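PDB 4M9C: bacterial transferase hexapeptide (Three repeats) family protein from Acinetobacter baumannii, which probably transfers an acetyl group to a UDP-linked amino sugar in the biosynthesis of UDP-N,N'-diacetylbacillosamine. Local coordinates for residues 88-93 and 106-111; 95-100 and 113-118; 145-150 and 163-168. One frame throughout, in Å; residues are numbered along the deposited sequence.

Interaction 1. Residues 88-93 and 106-111; sequences VQHLAV and IGEGSL
Val-93 N donates to Ser-110 O at 3.1 Å, and this is the direct hydrogen bond between 88-93 and 106-111. It is fairly straight, with an angle of 166° at the hydrogen. The same carbonyl takes a CA-H...O contact from Ala-92. Leu-91 O lies 3.5 Å from Gly-109 CA, a nearly straight contact of the same kind. Val-93 and Leu-111 lie side by side. Val-93 CB meets Leu-111 CD1 at 3.8 Å.

Two waters bridge the backbones. One joins His-90 O to Gly-109 N, and one spans Leu-91 O and Ser-110 O. A third water lies 2.8 Å from Ser-110 OG and bonds Val-93 O weakly. The extended Glu-108 chain brings OE2 to 3.6 Å from His-90 CD2. The ring and carboxylate planes are steeply inclined, 75° apart. The polar tip of the ring, NE2, is hydrogen-bonded instead to Glu-84 of helix 73-85.

Behind the contact, Val-93 packs on helix 14-24, and Leu-91 continues the backbone bonding to strand 63-68. The chain here leaves the edge strand of the Rossmann-like N-terminal sheet and meets the first coil of the left-handed beta-helix.

Interaction 2. Residues 95-100 and 113-118; sequences STNTVI and CPFTCL
Asn-97 and Thr-98 reach across to Phe-115 and Thr-116 where two successive coils of the left-handed beta-helix lie one above the other. Asn-97 holds CG between its backbone N and carbonyl carbon (chi1 69°). This turns the amide toward 113-118, where each of its ends has a task. Asn-97 OD1 accepts from Phe-115 N at 2.7 Å, an almost straight bond, although the donor is tilted 30° from the carbonyl plane. Asn-97 ND2 sits over the centre of one face of the Phe-115 ring, 3.1 Å above its plane. The amide and ring planes are 58° apart, so the amide does not lie flat on the ring.

Thr-98 has OG1 anti to its carbonyl carbon. From there Thr-98 OG1 donates to Thr-116 OG1 at 3.0 Å and accepts from Ser-95 N. Thr-116 passes the chain on, donating to Cys-113 O within its own type II turn. Ser-95 brings its CB against Pro-114, while its OG is hydrogen-bonded to Leu-112 O.

Parallel strand pairing follows. Val-99 N donates to Thr-116 O, and Leu-118 N to Val-99 O. Val-99 and Cys-117 share one face of the sheet, and Ile-100 and Leu-118 the other.

The trimer closes over this corner. Phe-115 of a second subunit packs on both Val-99 and Phe-115, and Val-99 of the third subunit packs on Asn-97. Tyr-133 OH of the second subunit is hydrogen-bonded to Phe-115 O. On the opposite face from the Val-99 and Cys-117 pair, Ile-100 CG1 lies 4.1 Å from Leu-118 CD2, the two side chains pointing the same way.

Interaction 3. Residues 145-150 and 163-168; sequences YVTFAP and HAYIGT
Tyr-145 sets its CB over one face of the His-163 ring, 3.7 Å from the centroid and 19° off the normal. The two rings run nearly parallel, with planes 16° apart, but are slid so far that they barely overlap. Tyr-145 CG is anti to its own carbonyl carbon (chi1 -58°), which carries the phenol on past the imidazole toward helix 73-85. Both imidazole nitrogens have partners at that helix: ND1 bonds Ser-73, and NE2 bonds Glu-77 weakly. Tyr-145 O is in CA-H...O contact with His-163 CA.

Val-146 is next and lays CG1 against Ala-164 O. Thr-147 N then donates to Ala-164 O. Thr-147 O in turn accepts from Ile-166 N at 2.9 Å. The Thr-147 side chain divides its work. Thr-147 CG2 rests 3.7 Å from Tyr-165 CD2, and its OG1 is hydrogen-bonded to Arg-76 and Ala-71.

These short parallel strands, 147-148 and 165-166, are neighbouring rungs on one flank of the left-handed beta-helix. Thr-147 and Tyr-165 lie on one side of the sheet. On the other, Phe-148 and Ile-166 lie side by side among buried residues, with Ile-160 and Ile-183 from another flank packing nearby. Phe-148 CE2 meets Ile-166 CG1 at 3.5 Å.

Ala-149 N donates to Ile-166 O, and Ala-149 CB lies 3.4 Å from Tyr-165 OH. Pro-150 follows. Thr-168 OG1, anti to its backbone N, donates to Pro-150 O at 2.9 Å. The same hydroxyl is hydrogen-bonded to Asn-155 ND2 of the third subunit.

In the fold
Interactions 1 and 2 interleave along the chain, since 88-93 and 95-100 both precede 106-111 and 113-118. Interaction 3 follows both. The centres of interactions 1 and 2 are about 15 Å apart, and the two touch where Ile-106 CD1 packs on Leu-118 CD2. Interaction 3 lies about 16 to 17 Å away, centre to centre, without touching either. Strand 111-112, which follows the turn of interaction 1, heads the sheet that holds both strands of interaction 3. Interaction 2 belongs to another flank of the beta-helix. Helix 14-24 lies against interactions 1 and 2, and helix 73-85 against interactions 1 and 3. Interactions 2 and 3 both reach the third subunit. The N-terminal domain and the trimer thus meet the same coils.

Interaction 1. Residues 88-93 and 106-111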
loop_
_atom_site.group_PDB
_atom_site.type_symbol
_atom_site.label_atom_id
_atom_site.label_comp_id
_atom_site.label_asym_id
_atom_site.label_seq_id
_atom_site.Cartn_x
_atom_site.Cartn_y
_atom_site.Cartn_z
ATOM N N VAL A 88 8.333 24.643 23.493
ATOM C CA VAL A 88 7.170 24.226 22.714
ATOM C C VAL A 88 7.026 22.701 22.755
ATOM O O VAL A 88 8.011 21.961 22.702
ATOM C CB VAL A 88 7.258 24.706 21.246
ATOM C CG1 VAL A 88 6.032 24.258 20.455
ATOM C CG2 VAL A 88 7.408 26.213 21.195
ATOM N N GLN A 89 5.787 22.244 22.850
ATOM C CA GLN A 89 5.481 20.827 22.985
ATOM C C GLN A 89 5.475 20.138 21.618
ATOM O O GLN A 89 5.048 20.721 20.622
ATOM C CB GLN A 89 4.125 20.688 23.676
ATOM C CG GLN A 89 3.521 19.289 23.673
ATOM C CD GLN A 89 2.145 19.264 24.341
ATOM O OE1 GLN A 89 1.382 18.304 24.189
ATOM N NE2 GLN A 89 1.827 20.327 25.082
ATOM N N HIS A 90 5.968 18.907 21.567
ATOM C CA HIS A 90 6.010 18.161 20.318
ATOM C C HIS A 90 4.807 17.238 20.212
ATOM O O HIS A 90 4.534 16.467 21.123
ATOM C CB HIS A 90 7.272 17.316 20.252
ATOM C CG HIS A 90 8.535 18.111 20.338
ATOM N ND1 HIS A 90 8.934 18.983 19.347
ATOM C CD2 HIS A 90 9.495 18.156 21.293
ATOM C CE1 HIS A 90 10.084 19.534 19.691
ATOM N NE2 HIS A 90 10.446 19.049 20.867
ATOM N N LEU A 91 4.113 17.301 19.085
ATOM C CA LEU A 91 2.945 16.465 18.847
ATOM C C LEU A 91 3.302 15.174 18.117
ATOM O O LEU A 91 4.218 15.144 17.287
ATOM C CB LEU A 91 1.928 17.234 18.009
ATOM C CG LEU A 91 1.378 18.488 18.665
ATOM C CD1 LEU A 91 0.572 19.277 17.664
ATOM C CD2 LEU A 91 0.519 18.084 19.854
ATOM N N ALA A 92 2.572 14.113 18.431
ATOM C CA ALA A 92 2.621 12.891 17.635
ATOM C C ALA A 92 1.370 12.868 16.765
ATOM O O ALA A 92 0.266 13.139 17.242
ATOM C CB ALA A 92 2.676 11.655 18.541
ATOM N N VAL A 93 1.538 12.544 15.489
ATOM C CA VAL A 93 0.424 12.570 14.556
ATOM C C VAL A 93 0.376 11.243 13.814
ATOM O O VAL A 93 1.386 10.813 13.262
ATOM C CB VAL A 93 0.613 13.726 13.548
ATOM C CG1 VAL A 93 -0.466 13.712 12.477
ATOM C CG2 VAL A 93 0.613 15.051 14.276
ATOM N N ILE A 106 7.961 4.031 20.471
ATOM C CA ILE A 106 8.178 5.145 19.553
ATOM C C ILE A 106 8.515 6.420 20.322
ATOM O O ILE A 106 7.774 6.804 21.227
ATOM C CB ILE A 106 6.892 5.441 18.739
ATOM C CG1 ILE A 106 6.370 4.178 18.054
ATOM C CG2 ILE A 106 7.146 6.541 17.712
ATOM C CD1 ILE A 106 4.965 4.334 17.465
ATOM N N GLY A 107 9.604 7.092 19.945
ATOM C CA GLY A 107 9.960 8.365 20.556
ATOM C C GLY A 107 9.012 9.496 20.175
ATOM O O GLY A 107 8.202 9.347 19.261
ATOM N N GLU A 108 9.117 10.631 20.870
ATOM C CA GLU A 108 8.256 11.784 20.620
ATOM C C GLU A 108 8.357 12.322 19.188
ATOM O O GLU A 108 9.349 12.103 18.488
ATOM C CB GLU A 108 8.608 12.914 21.589
ATOM C CG GLU A 108 10.037 13.419 21.402
ATOM C CD GLU A 108 10.406 14.545 22.360
ATOM O OE1 GLU A 108 11.599 14.907 22.400
ATOM O OE2 GLU A 108 9.510 15.062 23.067
ATOM N N GLY A 109 7.327 13.044 18.763
ATOM C CA GLY A 109 7.359 13.725 17.481
ATOM C C GLY A 109 7.250 12.826 16.264
ATOM O O GLY A 109 7.697 13.194 15.179
ATOM N N SER A 110 6.644 11.654 16.421
ATOM C CA SER A 110 6.443 10.787 15.265
ATOM C C SER A 110 5.361 11.350 14.351
ATOM O O SER A 110 4.476 12.086 14.783
ATOM C CB SER A 110 6.112 9.345 15.684
ATOM O OG SER A 110 4.890 9.298 16.408
ATOM N N LEU A 111 5.458 11.019 13.072
ATOM C CA LEU A 111 4.472 11.443 12.096
ATOM C C LEU A 111 4.194 10.266 11.167
ATOM O O LEU A 111 5.053 9.884 10.377
ATOM C CB LEU A 111 5.010 12.630 11.296
ATOM C CG LEU A 111 4.187 13.021 10.067
ATOM C CD1 LEU A 111 2.815 13.529 10.471
ATOM C CD2 LEU A 111 4.929 14.066 9.253
HETATM O O HOH W 1 5.379 13.734 20.725
HETATM O O HOH W 2 4.574 15.157 14.557
HETATM O O HOH W 3 2.262 9.290 15.382
#

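Interaction 2. Residues 95-100 and 113-118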
loop_
_atom_site.group_PDB
_atom_site.type_symbol
_atom_site.label_atom_id
_atom_site.label_comp_id
_atom_site.label_asym_id
_atom_site.label_seq_id
_atom_site.Cartn_x
_atom_site.Cartn_y
_atom_site.Cartn_z
ATOM N N SER A 95 -2.417 8.671 11.231
ATOM C CA SER A 95 -3.566 8.760 10.358
ATOM C C SER A 95 -4.590 7.782 10.873
ATOM O O SER A 95 -4.246 6.830 11.575
ATOM C CB SER A 95 -3.171 8.390 8.938
ATOM O OG SER A 95 -2.111 9.226 8.522
ATOM N N THR A 96 -5.846 8.019 10.523
ATOM C CA THR A 96 -6.929 7.137 10.942
ATOM C C THR A 96 -6.662 5.683 10.568
ATOM O O THR A 96 -6.912 4.781 11.358
ATOM C CB THR A 96 -8.264 7.581 10.335
ATOM O OG1 THR A 96 -8.528 8.926 10.738
ATOM C CG2 THR A 96 -9.418 6.679 10.817
ATOM N N ASN A 97 -6.150 5.443 9.368
ATOM C CA ASN A 97 -5.974 4.061 8.942
ATOM C C ASN A 97 -4.602 3.459 9.273
ATOM O O ASN A 97 -4.293 2.351 8.831
ATOM C CB ASN A 97 -6.299 3.884 7.451
ATOM C CG ASN A 97 -5.278 4.560 6.541
ATOM O OD1 ASN A 97 -4.272 5.097 7.006
ATOM N ND2 ASN A 97 -5.543 4.543 5.240
ATOM N N THR A 98 -3.786 4.181 10.038
ATOM C CA THR A 98 -2.473 3.665 10.440
ATOM C C THR A 98 -2.648 2.419 11.303
ATOM O O THR A 98 -3.526 2.374 12.167
ATOM C CB THR A 98 -1.663 4.714 11.240
ATOM O OG1 THR A 98 -1.265 5.789 10.375
ATOM C CG2 THR A 98 -0.408 4.092 11.863
ATOM N N VAL A 99 -1.815 1.414 11.064
ATOM C CA VAL A 99 -1.832 0.191 11.856
ATOM C C VAL A 99 -0.537 0.067 12.657
ATOM O O VAL A 99 0.560 0.208 12.103
ATOM C CB VAL A 99 -1.983 -1.051 10.947
ATOM C CG1 VAL A 99 -1.768 -2.347 11.746
ATOM C CG2 VAL A 99 -3.345 -1.047 10.266
ATOM N N ILE A 100 -0.669 -0.178 13.958
ATOM C CA ILE A 100 0.468 -0.454 14.837
ATOM C C ILE A 100 0.126 -1.700 15.663
ATOM O O ILE A 100 -0.929 -1.742 16.293
ATOM C CB ILE A 100 0.732 0.727 15.801
ATOM C CG1 ILE A 100 1.041 2.013 15.020
ATOM C CG2 ILE A 100 1.869 0.390 16.774
ATOM C CD1 ILE A 100 0.952 3.278 15.881
ATOM N N CYS A 113 1.839 8.845 8.242
ATOM C CA CYS A 113 0.870 9.254 7.237
ATOM C C CYS A 113 -0.089 8.108 6.863
ATOM O O CYS A 113 0.040 6.995 7.369
ATOM C CB CYS A 113 1.610 9.815 6.013
ATOM S SG CYS A 113 2.633 11.298 6.426
ATOM N N PRO A 114 -1.070 8.390 5.993
ATOM C CA PRO A 114 -2.054 7.368 5.620
ATOM C C PRO A 114 -1.448 6.085 5.045
ATOM O O PRO A 114 -0.467 6.125 4.297
ATOM C CB PRO A 114 -2.904 8.082 4.569
ATOM C CG PRO A 114 -2.873 9.534 5.032
ATOM C CD PRO A 114 -1.448 9.727 5.494
ATOM N N PHE A 115 -2.050 4.960 5.410
ATOM C CA PHE A 115 -1.635 3.631 4.954
ATOM C C PHE A 115 -0.266 3.205 5.462
ATOM O O PHE A 115 0.424 2.402 4.823
ATOM C CB PHE A 115 -1.705 3.505 3.421
ATOM C CG PHE A 115 -3.068 3.769 2.870
ATOM C CD1 PHE A 115 -4.066 2.804 2.966
ATOM C CD2 PHE A 115 -3.371 4.992 2.292
ATOM C CE1 PHE A 115 -5.346 3.051 2.478
ATOM C CE2 PHE A 115 -4.640 5.243 1.802
ATOM C CZ PHE A 115 -5.631 4.270 1.890
ATOM N N THR A 116 0.134 3.727 6.611
ATOM C CA THR A 116 1.376 3.264 7.217
ATOM C C THR A 116 1.118 2.101 8.158
ATOM O O THR A 116 0.009 1.925 8.663
ATOM C CB THR A 116 2.094 4.362 8.004
ATOM O OG1 THR A 116 1.134 5.126 8.748
ATOM C CG2 THR A 116 2.884 5.271 7.051
ATOM N N CYS A 117 2.163 1.328 8.413
ATOM C CA CYS A 117 2.034 0.127 9.210
ATOM C C CYS A 117 3.316 -0.129 9.978
ATOM O O CYS A 117 4.397 -0.153 9.396
ATOM C CB CYS A 117 1.730 -1.067 8.304
ATOM S SG CYS A 117 1.449 -2.646 9.204
ATOM N N LEU A 118 3.188 -0.291 11.290
ATOM C CA LEU A 118 4.289 -0.726 12.142
ATOM C C LEU A 118 3.844 -2.058 12.753
ATOM O O LEU A 118 2.768 -2.127 13.352
ATOM C CB LEU A 118 4.511 0.299 13.254
ATOM C CG LEU A 118 5.451 1.506 13.104
ATOM C CD1 LEU A 118 5.807 1.892 11.660
ATOM C CD2 LEU A 118 4.900 2.690 13.868
#

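Interaction 3. Residues 145-150 and 163-168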
loop_
_atom_site.group_PDB
_atom_site.type_symbol
_atom_site.label_atom_id
_atom_site.label_comp_id
_atom_site.label_asym_id
_atom_site.label_seq_id
_atom_site.Cartn_x
_atom_site.Cartn_y
_atom_site.Cartn_z
ATOM N N TYR A 145 15.538 11.075 13.947
ATOM C CA TYR A 145 15.507 11.887 12.735
ATOM C C TYR A 145 15.613 11.061 11.465
ATOM O O TYR A 145 16.283 11.452 10.507
ATOM C CB TYR A 145 16.585 12.991 12.792
ATOM C CG TYR A 145 16.386 13.883 14.000
ATOM C CD1 TYR A 145 15.373 14.834 14.018
ATOM C CD2 TYR A 145 17.176 13.745 15.135
ATOM C CE1 TYR A 145 15.162 15.639 15.117
ATOM C CE2 TYR A 145 16.975 14.555 16.249
ATOM C CZ TYR A 145 15.963 15.494 16.229
ATOM O OH TYR A 145 15.750 16.305 17.318
ATOM N N VAL A 146 14.940 9.918 11.471
ATOM C CA VAL A 146 14.877 9.051 10.306
ATOM C C VAL A 146 13.628 9.383 9.498
ATOM O O VAL A 146 12.556 9.680 10.060
ATOM C CB VAL A 146 14.872 7.569 10.727
ATOM C CG1 VAL A 146 14.571 6.667 9.540
ATOM C CG2 VAL A 146 16.216 7.208 11.365
ATOM N N THR A 147 13.768 9.339 8.180
ATOM C CA THR A 147 12.687 9.688 7.278
ATOM C C THR A 147 12.435 8.577 6.281
ATOM O O THR A 147 13.357 8.146 5.583
ATOM C CB THR A 147 13.024 10.979 6.502
ATOM O OG1 THR A 147 13.143 12.062 7.424
ATOM C CG2 THR A 147 11.934 11.301 5.501
ATOM N N PHE A 148 11.193 8.104 6.228
ATOM C CA PHE A 148 10.758 7.131 5.222
ATOM C C PHE A 148 9.905 7.892 4.234
ATOM O O PHE A 148 8.846 8.418 4.600
ATOM C CB PHE A 148 9.873 6.019 5.840
ATOM C CG PHE A 148 10.644 4.897 6.503
ATOM C CD1 PHE A 148 10.050 3.664 6.695
ATOM C CD2 PHE A 148 11.946 5.082 6.947
ATOM C CE1 PHE A 148 10.738 2.630 7.310
ATOM C CE2 PHE A 148 12.635 4.057 7.569
ATOM C CZ PHE A 148 12.035 2.829 7.750
ATOM N N ALA A 149 10.352 7.953 2.987
ATOM C CA ALA A 149 9.562 8.551 1.927
ATOM C C ALA A 149 8.404 7.599 1.653
ATOM O O ALA A 149 8.399 6.481 2.156
ATOM C CB ALA A 149 10.421 8.735 0.675
ATOM N N PRO A 150 7.433 8.028 0.838
ATOM C CA PRO A 150 6.264 7.199 0.528
ATOM C C PRO A 150 6.635 5.861 -0.100
ATOM O O PRO A 150 7.481 5.806 -0.990
ATOM C CB PRO A 150 5.471 8.054 -0.472
ATOM C CG PRO A 150 5.934 9.451 -0.238
ATOM C CD PRO A 150 7.364 9.359 0.210
ATOM N N HIS A 163 19.319 9.765 11.248
ATOM C CA HIS A 163 19.391 10.638 10.074
ATOM C C HIS A 163 19.381 9.945 8.715
ATOM O O HIS A 163 19.568 10.594 7.694
ATOM C CB HIS A 163 20.588 11.604 10.188
ATOM C CG HIS A 163 20.346 12.729 11.144
ATOM N ND1 HIS A 163 19.565 13.819 10.821
ATOM C CD2 HIS A 163 20.738 12.913 12.427
ATOM C CE1 HIS A 163 19.505 14.638 11.858
ATOM N NE2 HIS A 163 20.216 14.117 12.842
ATOM N N ALA A 164 19.155 8.637 8.689
ATOM C CA ALA A 164 19.030 7.946 7.411
ATOM C C ALA A 164 17.753 8.387 6.672
ATOM O O ALA A 164 16.761 8.752 7.296
ATOM C CB ALA A 164 19.043 6.463 7.621
ATOM N N TYR A 165 17.796 8.373 5.344
ATOM C CA TYR A 165 16.626 8.685 4.520
ATOM C C TYR A 165 16.360 7.485 3.613
ATOM O O TYR A 165 17.234 7.084 2.854
ATOM C CB TYR A 165 16.876 9.942 3.668
ATOM C CG TYR A 165 15.772 10.263 2.665
ATOM C CD1 TYR A 165 15.801 9.737 1.379
ATOM C CD2 TYR A 165 14.707 11.093 3.007
ATOM C CE1 TYR A 165 14.802 10.023 0.466
ATOM C CE2 TYR A 165 13.700 11.393 2.091
ATOM C CZ TYR A 165 13.756 10.856 0.824
ATOM O OH TYR A 165 12.765 11.136 -0.096
ATOM N N ILE A 166 15.166 6.906 3.707
ATOM C CA ILE A 166 14.781 5.799 2.837
ATOM C C ILE A 166 13.874 6.315 1.731
ATOM O O ILE A 166 12.758 6.771 1.992
ATOM C CB ILE A 166 14.073 4.671 3.617
ATOM C CG1 ILE A 166 14.850 4.342 4.895
ATOM C CG2 ILE A 166 13.932 3.430 2.734
ATOM C CD1 ILE A 166 16.309 3.912 4.651
ATOM N N GLY A 167 14.356 6.222 0.495
ATOM C CA GLY A 167 13.703 6.849 -0.640
ATOM C C GLY A 167 12.392 6.219 -1.060
ATOM O O GLY A 167 12.049 5.117 -0.634
ATOM N N THR A 168 11.658 6.932 -1.911
ATOM C CA THR A 168 10.307 6.531 -2.290
ATOM C C THR A 168 10.316 5.204 -3.071
ATOM O O THR A 168 11.036 5.047 -4.063
ATOM C CB THR A 168 9.557 7.683 -3.051
ATOM O OG1 THR A 168 8.245 7.250 -3.433
ATOM C CG2 THR A 168 10.317 8.105 -4.299
HETATM O O HOH W 4 16.281 11.530 7.146
#